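Local structure of uncharacterized protein AF_0941 (Archaeoglobus fulgidus, 1YOZ) at residues 5-10 against 68-73. The protein is of unknown function but forms an all-helical fold of the AF0941-like family, with two copies in its assembly. Sequence-based numbering, arbitrary orientation.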
# COMPACT_ATOMS: atom_id res chain seq x y z
N TYR B 5 -3.76 -4.90 -5.79
CA TYR B 5 -3.75 -4.63 -4.34
C TYR B 5 -5.08 -4.06 -3.96
O TYR B 5 -5.28 -2.83 -3.94
CB TYR B 5 -2.60 -3.67 -3.92
CG TYR B 5 -2.57 -3.30 -2.43
CD1 TYR B 5 -2.50 -1.96 -2.01
CD2 TYR B 5 -2.59 -4.28 -1.45
CE1 TYR B 5 -2.39 -1.64 -0.67
CE2 TYR B 5 -2.50 -3.96 -0.10
CZ TYR B 5 -2.40 -2.66 0.29
OH TYR B 5 -2.38 -2.38 1.64
N ILE B 6 -6.00 -4.98 -3.67
CA ILE B 6 -7.24 -4.67 -3.02
C ILE B 6 -7.03 -4.41 -1.50
O ILE B 6 -6.35 -5.18 -0.83
CB ILE B 6 -8.29 -5.83 -3.26
CG1 ILE B 6 -8.69 -5.89 -4.75
CG2 ILE B 6 -9.48 -5.66 -2.38
CD1 ILE B 6 -9.51 -7.16 -5.18
N ASN B 7 -7.59 -3.30 -0.99
CA ASN B 7 -7.62 -2.98 0.42
C ASN B 7 -8.68 -1.91 0.59
O ASN B 7 -8.43 -0.72 0.32
CB ASN B 7 -6.23 -2.47 0.91
CG ASN B 7 -6.19 -2.24 2.38
OD1 ASN B 7 -7.22 -2.06 3.03
ND2 ASN B 7 -4.97 -2.14 2.94
N SER B 8 -9.87 -2.36 0.99
CA SER B 8 -11.05 -1.54 1.13
C SER B 8 -10.90 -0.55 2.26
O SER B 8 -11.33 0.59 2.11
CB SER B 8 -12.27 -2.44 1.36
OG SER B 8 -12.53 -3.17 0.15
N PHE B 9 -10.26 -0.96 3.35
CA PHE B 9 -10.10 -0.04 4.48
C PHE B 9 -9.23 1.15 4.08
O PHE B 9 -9.60 2.34 4.32
CB PHE B 9 -9.53 -0.71 5.72
CG PHE B 9 -9.40 0.22 6.89
CD1 PHE B 9 -10.48 0.42 7.76
CD2 PHE B 9 -8.21 0.90 7.13
CE1 PHE B 9 -10.38 1.30 8.83
CE2 PHE B 9 -8.10 1.81 8.19
CZ PHE B 9 -9.18 2.00 9.05
N LEU B 10 -8.10 0.82 3.46
CA LEU B 10 -7.17 1.85 2.98
C LEU B 10 -7.84 2.83 2.02
O LEU B 10 -7.73 4.04 2.18
CB LEU B 10 -5.92 1.21 2.36
CG LEU B 10 -4.89 2.19 1.78
CD1 LEU B 10 -4.18 3.00 2.83
CD2 LEU B 10 -3.95 1.38 0.95
N LYS B 68 -1.67 -8.48 4.49
CA LYS B 68 -1.19 -8.99 5.79
C LYS B 68 -0.23 -8.01 6.45
O LYS B 68 -0.44 -7.54 7.59
CB LYS B 68 -0.55 -10.38 5.59
CG LYS B 68 0.13 -10.93 6.84
CD LYS B 68 1.13 -12.06 6.47
CE LYS B 68 0.46 -13.38 6.76
NZ LYS B 68 1.26 -14.54 6.21
N THR B 69 0.82 -7.62 5.73
CA THR B 69 1.72 -6.54 6.24
C THR B 69 1.05 -5.19 6.52
O THR B 69 1.43 -4.49 7.47
CB THR B 69 3.07 -6.45 5.40
OG1 THR B 69 2.78 -6.18 4.04
CG2 THR B 69 3.72 -7.78 5.39
N TYR B 70 0.01 -4.82 5.76
CA TYR B 70 -0.77 -3.62 6.08
C TYR B 70 -1.42 -3.80 7.41
O TYR B 70 -1.41 -2.88 8.24
CB TYR B 70 -1.89 -3.34 5.04
CG TYR B 70 -2.71 -2.11 5.37
CD1 TYR B 70 -2.33 -0.84 4.92
CD2 TYR B 70 -3.88 -2.20 6.13
CE1 TYR B 70 -3.09 0.29 5.22
CE2 TYR B 70 -4.62 -1.04 6.44
CZ TYR B 70 -4.22 0.18 5.97
OH TYR B 70 -4.91 1.33 6.29
N VAL B 71 -2.03 -4.96 7.64
CA VAL B 71 -2.78 -5.12 8.90
C VAL B 71 -1.78 -5.10 10.09
O VAL B 71 -1.97 -4.36 11.07
CB VAL B 71 -3.64 -6.36 8.88
CG1 VAL B 71 -4.15 -6.74 10.29
CG2 VAL B 71 -4.84 -6.08 7.95
N VAL B 72 -0.74 -5.89 10.00
CA VAL B 72 0.18 -5.93 11.15
C VAL B 72 0.89 -4.61 11.47
O VAL B 72 1.17 -4.36 12.65
CB VAL B 72 1.17 -7.11 11.11
CG1 VAL B 72 0.47 -8.43 10.78
CG2 VAL B 72 2.26 -6.83 10.13
N SER B 73 1.15 -3.77 10.46
CA SER B 73 2.10 -2.64 10.55
C SER B 73 1.53 -1.25 10.25
O SER B 73 2.17 -0.27 10.60
CB SER B 73 3.28 -2.84 9.60
OG SER B 73 4.05 -4.00 9.91
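Asn7 points its amide nitrogen, ND2, at one face of the Tyr70 ring. Asn7 ND2 sits 3.2 Å above the Tyr70 ring plane, over its centre, and the amide plane stands upright on the ring. This is an amino-aromatic contact, and an N-H probably points at the pi cloud. The amide is also held by hydrogen bonds. Asn7 ND2 donates to Tyr5 OH at 2.9 Å, within the Asn7 amide plane and nearly straight at 167°. Asn7 OD1 accepts from Leu10 N at 3.0 Å and so N-caps helix 8-18. With CG anti to the backbone N (chi1 -175°), the Asn7 amide reaches both partners and the ring.

The other contacts are packing. Tyr5 OH rests 3.6 Å from Tyr70 CB. Leu10 CD1 makes an apolar contact with Tyr70 CE1 at 3.8 Å. Phe9 turns its ring edge to the phenol oxygen, CD2 lying 3.4 Å from Tyr70 OH. That hydroxyl is hydrogen-bonded to His78. With an alanine at Tyr70, the capping amide is likely to lose the aromatic face it points at, and His78 its hydroxyl partner.

The contact joins the start of helix 8-18 to the end of helix 57-73. Helix 75-88 packs beside it through Leu75 and His78, while Tyr5 meets Tyr5 of the second subunit.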